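Type III secretion system effector protein ExoU (Pseudomonas fluorescens, PDB 4QMK) is a type III secreted toxin, probably a patatin-like phospholipase A2 that reaches the plasma membrane by binding phosphatidylinositol 4,5-bisphosphate. Local coordinates at residues A[115-119]-A[120-124]; A[451-454]-A[455-458]; A[161-165]-A[166-170]. All coordinates share one frame; numbering follows the deposited sequence. Where two conformers were deposited one is given.

The three contacts are local and lie far apart in one chain. Interaction 1 comes first, at the start of helix 119-127. Interaction 3 follows, at the start of helix 166-173. Interaction 2 comes last, within helix 450-461. Interactions 1 and 3 both belong to the patatin-like phospholipase region, with centres about 33 Å apart. The loop of interaction 3 bonds to strand 254-260, at the edge of the seven-stranded mixed sheet. Interaction 2 packs on the small antiparallel sheet, its centre about 35 Å from that of interaction 1 and 44 Å from that of interaction 3. Two contacts thus start helices of the probable enzymatic region, and one lies in a helix packed on the small antiparallel sheet.

Interaction 1 of 3, residues A[115-119]-A[120-124]; sequences SGMDA and KAFTQ
Asp118 reaches forward over the first turn of helix 119-127 and meets the backbone of Ala121. Its CG lies between the backbone N and the carbonyl carbon (chi1 76°), which points the carboxylate at the N-H groups of the opening turn. From CB the chain goes to CG, which stands 4.0 Å from Ala121 N. OD1 makes the contact: it accepts from Ala121 N at 2.8 Å, with a nearly straight N-H angle of 169°. The donor comes nearly in line with the CG-OD1 bond. OD1 also lies 3.4 Å from Ala121 CB. Asp118 O accepts from Phe122 N at 2.9 Å, so one residue uses both side chain and main chain to hold the opening turn.

This is an N-cap, with Asp118 in the cap position. The negative charge at the amino end of the helix is probably favourable there. Met117, just before the cap, and Phe122, four residues after it, form a hydrophobic staple. The Met117 chain is bent at its last torsion (chi3 42°), which swings the methyl onto the helix. CE packs on Ala121 CB at 3.8 Å. It also touches Phe122 CB at 3.9 Å and sits at the edge of the ring, near its plane.

Just upstream, Gly116 has positive phi and closes helix 107-114 with a Schellman motif. A tight corner thus joins the two helices. The Phe122 ring packs on Cys109 and Leu113 of helix 107-114 and on Pro82 of helix 81-90. Ala119 N bonds to Glu89 OE2. Ala119 O accepts from Thr123 N at 2.7 Å. Thr123 OG1 bonds to Gln86 NE2 of helix 81-90.

Interaction 2 of 3, residues A[451-454]-A[455-458]; sequences QMLA and SVQV
Helix 450-461 changes its hydrogen-bonding pattern here, between Gln451 and Gln457. Ser455 N still bonds four residues back, to Gln451 O at 3.1 Å. Val456 N instead bonds three back, to Leu453 O at 3.2 Å, and comes from above the carbonyl plane. Gln457 N makes a weak bond to Ala454 O at 3.4 Å. With chi1 at -48°, Ser455 OG lies beside its own backbone N and folds onto the preceding turn. It stands 3.0 Å from Gln451 O and 3.1 Å from Met452 O, and which of them takes its proton is not settled.

Ala454 O also accepts from two waters. Water 1 accepts in turn from Val458 N at 3.0 Å. Water 2 donates to Gln457 OE1 at 2.6 Å; the extended Gln457 chain brings OE1 up to this water. On the buried side, Leu453 CD1 lies loosely against Val456 CG2, at 4.4 Å. Val456 packs on Val39 and Leu47 of the small antiparallel sheet, and Leu453 on Leu470 of helix 464-491. A water standing between a carbonyl and the N-H four residues on is typical of a hydrated helical turn.

Interaction 3 of 3, residues A[161-165]-A[166-170]; sequences GPVGN and ISQLL
Gln168 folds back from the first turn of helix 166-173 so that one amide oxygen faces two successive backbone N-H groups. OE1 accepts weakly from Gly164 N at 2.9 Å and from Asn165 N at 3.1 Å; both bonds are bent. CG of Gln168 lies beside its own backbone N (chi1 -75°), and the chain then runs extended to the loop. OE1 comes within 3.1 Å of Gly164 CA, a close approach to a residue with no side chain.

Asn165 is the N-cap, and with Gln168 it forms a capping box. Its OD1 accepts from Ser167 N at 2.7 Å, the donor standing above the amide plane. CG is anti to the backbone N (chi1 -177°), which carries the amide forward to Ser167. Ser167 OG lies 2.8 Å from the same OD1, but its proton could also go to Val259 O. Asn165 O accepts from Gln168 N at 2.8 Å, again from above the carbonyl plane.

The cap also ties the helix start to strand 254-260 at the edge of the mixed sheet: Leu257 O accepts from Asn165 ND2 and Val259 N donates to Asn165 OD1, while Gln168 NE2 bonds to Leu264 O. Nearby, Leu169 packs on Leu169 of the second subunit.

Interaction 1 of 3, residues A[115-119]-A[120-124]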
loop_
_atom_site.group_PDB
_atom_site.type_symbol
_atom_site.label_atom_id
_atom_site.label_comp_id
_atom_site.label_asym_id
_atom_site.label_seq_id
_atom_site.Cartn_x
_atom_site.Cartn_y
_atom_site.Cartn_z
ATOM N N SER A 115 12.623 -19.022 3.780
ATOM C CA SER A 115 11.537 -19.796 3.216
ATOM C C SER A 115 11.485 -21.202 3.736
ATOM O O SER A 115 10.574 -21.978 3.394
ATOM C CB SER A 115 11.679 -19.873 1.690
ATOM O OG SER A 115 11.449 -18.598 1.126
ATOM N N GLY A 116 12.470 -21.574 4.517
ATOM C CA GLY A 116 12.446 -22.880 5.153
ATOM C C GLY A 116 13.199 -23.965 4.425
ATOM O O GLY A 116 12.959 -25.103 4.687
ATOM N N MET A 117 14.117 -23.620 3.533
ATOM C CA MET A 117 14.931 -24.632 2.899
ATOM C C MET A 117 15.871 -25.221 3.926
ATOM O O MET A 117 16.577 -24.482 4.590
ATOM C CB MET A 117 15.752 -24.068 1.704
ATOM C CG MET A 117 14.930 -23.840 0.457
ATOM S SD MET A 117 15.877 -23.538 -1.065
ATOM C CE MET A 117 17.175 -24.736 -0.902
ATOM N N ASP A 118 15.940 -26.553 3.991
ATOM C CA ASP A 118 16.875 -27.261 4.864
ATOM C C ASP A 118 18.302 -27.299 4.257
ATOM O O ASP A 118 18.532 -26.919 3.111
ATOM C CB ASP A 118 16.349 -28.670 5.250
ATOM C CG ASP A 118 16.475 -29.739 4.119
ATOM O OD1 ASP A 118 17.167 -29.576 3.082
ATOM O OD2 ASP A 118 15.853 -30.815 4.303
ATOM N N ALA A 119 19.244 -27.800 5.030
ATOM C CA ALA A 119 20.631 -27.766 4.645
ATOM C C ALA A 119 20.907 -28.496 3.350
ATOM O O ALA A 119 21.639 -28.012 2.478
ATOM C CB ALA A 119 21.489 -28.327 5.777
ATOM N N LYS A 120 20.324 -29.667 3.226
ATOM C CA LYS A 120 20.563 -30.510 2.087
ATOM C C LYS A 120 20.033 -29.879 0.791
ATOM O O LYS A 120 20.779 -29.726 -0.168
ATOM C CB LYS A 120 19.981 -31.864 2.428
ATOM C CG LYS A 120 20.284 -32.143 3.912
ATOM C CD LYS A 120 20.740 -33.570 4.193
ATOM C CE LYS A 120 21.248 -33.717 5.621
ATOM N NZ LYS A 120 21.674 -35.111 5.895
ATOM N N ALA A 121 18.764 -29.475 0.791
ATOM C CA ALA A 121 18.163 -28.802 -0.363
ATOM C C ALA A 121 18.994 -27.579 -0.714
ATOM O O ALA A 121 19.406 -27.400 -1.863
ATOM C CB ALA A 121 16.740 -28.391 -0.028
ATOM N N PHE A 122 19.283 -26.771 0.309
ATOM C CA PHE A 122 20.114 -25.590 0.147
ATOM C C PHE A 122 21.515 -25.875 -0.430
ATOM O O PHE A 122 22.029 -25.093 -1.215
ATOM C CB PHE A 122 20.233 -24.798 1.478
ATOM C CG PHE A 122 20.964 -23.501 1.319
ATOM C CD1 PHE A 122 20.355 -22.443 0.726
ATOM C CD2 PHE A 122 22.278 -23.380 1.699
ATOM C CE1 PHE A 122 21.028 -21.253 0.523
ATOM C CE2 PHE A 122 22.964 -22.191 1.545
ATOM C CZ PHE A 122 22.341 -21.113 0.945
ATOM N N THR A 123 22.148 -26.943 0.003
ATOM C CA THR A 123 23.471 -27.300 -0.525
ATOM C C THR A 123 23.386 -27.686 -2.000
ATOM O O THR A 123 24.179 -27.245 -2.830
ATOM C CB THR A 123 24.077 -28.497 0.234
ATOM O OG1 THR A 123 23.902 -28.297 1.655
ATOM C CG2 THR A 123 25.530 -28.650 -0.109
ATOM N N GLN A 124 22.392 -28.505 -2.308
ATOM C CA GLN A 124 22.142 -28.989 -3.669
ATOM C C GLN A 124 21.913 -27.811 -4.616
ATOM O O GLN A 124 22.546 -27.706 -5.670
ATOM C CB GLN A 124 20.892 -29.892 -3.623
ATOM C CG GLN A 124 20.352 -30.369 -4.955
ATOM C CD GLN A 124 21.293 -31.313 -5.663
ATOM O OE1 GLN A 124 21.481 -31.232 -6.885
ATOM N NE2 GLN A 124 21.899 -32.223 -4.901
#

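Interaction 2 of 3, residues A[451-454]-A[455-458]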
loop_
_atom_site.group_PDB
_atom_site.type_symbol
_atom_site.label_atom_id
_atom_site.label_comp_id
_atom_site.label_asym_id
_atom_site.label_seq_id
_atom_site.Cartn_x
_atom_site.Cartn_y
_atom_site.Cartn_z
ATOM N N GLN A 451 9.993 -16.805 30.757
ATOM C CA GLN A 451 10.607 -18.087 30.482
ATOM C C GLN A 451 11.762 -18.382 31.438
ATOM O O GLN A 451 11.831 -19.460 32.047
ATOM C CB GLN A 451 11.107 -18.144 29.045
ATOM C CG GLN A 451 11.592 -19.526 28.640
ATOM C CD GLN A 451 11.882 -19.637 27.145
ATOM O OE1 GLN A 451 12.819 -19.006 26.622
ATOM N NE2 GLN A 451 11.097 -20.468 26.449
ATOM N N MET A 452 12.658 -17.412 31.583
ATOM C CA MET A 452 13.831 -17.565 32.442
ATOM C C MET A 452 13.393 -17.758 33.874
ATOM O O MET A 452 13.946 -18.598 34.571
ATOM C CB MET A 452 14.812 -16.376 32.260
ATOM C CG MET A 452 15.999 -16.327 33.197
ATOM S SD MET A 452 17.240 -15.081 32.739
ATOM C CE MET A 452 17.958 -15.928 31.330
ATOM N N LEU A 453 12.381 -17.012 34.308
ATOM C CA LEU A 453 11.896 -17.154 35.683
ATOM C C LEU A 453 11.286 -18.503 35.930
ATOM O O LEU A 453 11.508 -19.098 36.996
ATOM C CB LEU A 453 10.896 -16.064 36.017
ATOM C CG LEU A 453 10.366 -15.973 37.443
ATOM C CD1 LEU A 453 11.496 -15.818 38.420
ATOM C CD2 LEU A 453 9.462 -14.769 37.530
ATOM N N ALA A 454 10.535 -19.010 34.956
ATOM C CA ALA A 454 9.981 -20.361 35.087
ATOM C C ALA A 454 11.093 -21.413 35.262
ATOM O O ALA A 454 10.902 -22.387 35.999
ATOM C CB ALA A 454 9.109 -20.705 33.891
ATOM N N SER A 455 12.237 -21.218 34.593
ATOM C CA SER A 455 13.379 -22.137 34.695
ATOM C C SER A 455 13.866 -22.367 36.099
ATOM O O SER A 455 14.313 -23.465 36.421
ATOM C CB SER A 455 14.610 -21.570 33.989
ATOM O OG SER A 455 14.293 -21.113 32.723
ATOM N N VAL A 456 13.853 -21.312 36.905
ATOM C CA VAL A 456 14.449 -21.355 38.234
ATOM C C VAL A 456 13.462 -21.273 39.353
ATOM O O VAL A 456 13.824 -21.161 40.514
ATOM C CB VAL A 456 15.408 -20.178 38.404
ATOM C CG1 VAL A 456 16.545 -20.282 37.407
ATOM C CG2 VAL A 456 14.696 -18.849 38.227
ATOM N N GLN A 457 12.205 -21.356 39.001
ATOM C CA GLN A 457 11.130 -21.163 39.943
ATOM C C GLN A 457 11.155 -22.121 41.093
ATOM O O GLN A 457 10.931 -21.689 42.247
ATOM C CB GLN A 457 9.806 -21.275 39.194
ATOM C CG GLN A 457 8.584 -20.846 39.957
ATOM C CD GLN A 457 7.297 -21.324 39.308
ATOM O OE1 GLN A 457 7.248 -21.533 38.094
ATOM N NE2 GLN A 457 6.242 -21.477 40.103
ATOM N N VAL A 458 11.427 -23.407 40.823
ATOM C CA VAL A 458 11.328 -24.380 41.921
ATOM C C VAL A 458 12.436 -24.157 42.914
ATOM O O VAL A 458 12.181 -24.117 44.112
ATOM C CB VAL A 458 11.231 -25.883 41.507
ATOM C CG1 VAL A 458 10.352 -26.059 40.263
ATOM C CG2 VAL A 458 12.593 -26.518 41.307
HETATM O O HOH W 1 11.904 -24.356 38.007
HETATM O O HOH W 2 8.094 -22.971 36.075
#

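Interaction 3 of 3, residues A[161-165]-A[166-170]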
loop_
_atom_site.group_PDB
_atom_site.type_symbol
_atom_site.label_atom_id
_atom_site.label_comp_id
_atom_site.label_asym_id
_atom_site.label_seq_id
_atom_site.Cartn_x
_atom_site.Cartn_y
_atom_site.Cartn_z
ATOM N N GLY A 161 8.429 16.103 3.578
ATOM C CA GLY A 161 8.138 15.210 4.660
ATOM C C GLY A 161 8.815 13.874 4.399
ATOM O O GLY A 161 8.490 13.167 3.420
ATOM N N PRO A 162 9.736 13.508 5.296
ATOM C CA PRO A 162 10.477 12.307 5.175
ATOM C C PRO A 162 9.618 11.032 5.021
ATOM O O PRO A 162 8.573 10.879 5.667
ATOM C CB PRO A 162 11.202 12.240 6.476
ATOM C CG PRO A 162 10.247 12.864 7.479
ATOM C CD PRO A 162 9.712 14.017 6.691
ATOM N N VAL A 163 10.094 10.125 4.156
ATOM C CA VAL A 163 9.508 8.825 3.985
ATOM C C VAL A 163 10.379 7.875 4.826
ATOM O O VAL A 163 11.421 8.254 5.411
ATOM C CB VAL A 163 9.513 8.341 2.486
ATOM C CG1 VAL A 163 8.812 9.343 1.568
ATOM C CG2 VAL A 163 10.939 8.028 1.980
ATOM N N GLY A 164 9.978 6.621 4.816
ATOM C CA GLY A 164 10.641 5.595 5.603
ATOM C C GLY A 164 12.009 5.147 5.132
ATOM O O GLY A 164 12.901 5.024 5.935
ATOM N N ASN A 165 12.155 4.888 3.834
ATOM C CA ASN A 165 13.396 4.347 3.237
ATOM C C ASN A 165 13.260 4.391 1.724
ATOM O O ASN A 165 12.172 4.307 1.189
ATOM C CB ASN A 165 13.658 2.898 3.682
ATOM C CG ASN A 165 15.016 2.316 3.136
ATOM O OD1 ASN A 165 15.054 1.598 2.107
ATOM N ND2 ASN A 165 16.099 2.584 3.846
ATOM N N ILE A 166 14.357 4.570 1.033
ATOM C CA ILE A 166 14.313 4.570 -0.417
ATOM C C ILE A 166 13.728 3.260 -0.972
ATOM O O ILE A 166 13.205 3.242 -2.064
ATOM C CB ILE A 166 15.683 4.884 -1.000
ATOM C CG1 ILE A 166 15.573 5.191 -2.460
ATOM C CG2 ILE A 166 16.663 3.767 -0.796
ATOM C CD1 ILE A 166 16.830 5.901 -2.900
ATOM N N SER A 167 13.751 2.180 -0.204
ATOM C CA SER A 167 12.989 0.992 -0.595
ATOM C C SER A 167 11.527 1.275 -0.943
ATOM O O SER A 167 10.945 0.637 -1.816
ATOM C CB SER A 167 12.989 -0.028 0.531
ATOM O OG SER A 167 12.542 0.494 1.770
ATOM N N GLN A 168 10.914 2.222 -0.263
ATOM C CA GLN A 168 9.514 2.542 -0.535
ATOM C C GLN A 168 9.290 3.114 -1.925
ATOM O O GLN A 168 8.334 2.769 -2.615
ATOM C CB GLN A 168 8.959 3.394 0.589
ATOM C CG GLN A 168 8.710 2.513 1.807
ATOM C CD GLN A 168 8.624 3.251 3.104
ATOM O OE1 GLN A 168 9.109 4.366 3.238
ATOM N NE2 GLN A 168 8.045 2.614 4.082
ATOM N N LEU A 169 10.208 3.937 -2.364
ATOM C CA LEU A 169 10.175 4.417 -3.723
ATOM C C LEU A 169 10.371 3.310 -4.734
ATOM O O LEU A 169 9.673 3.272 -5.705
ATOM C CB LEU A 169 11.274 5.411 -3.961
ATOM C CG LEU A 169 10.868 6.843 -4.218
ATOM C CD1 LEU A 169 12.073 7.580 -4.789
ATOM C CD2 LEU A 169 9.718 6.881 -5.218
ATOM N N LEU A 170 11.345 2.427 -4.500
ATOM C CA LEU A 170 11.697 1.374 -5.445
ATOM C C LEU A 170 10.581 0.396 -5.578
ATOM O O LEU A 170 10.273 -0.079 -6.687
ATOM C CB LEU A 170 12.976 0.662 -5.001
ATOM C CG LEU A 170 14.172 1.593 -4.943
ATOM C CD1 LEU A 170 15.393 0.875 -4.435
ATOM C CD2 LEU A 170 14.454 2.165 -6.285
#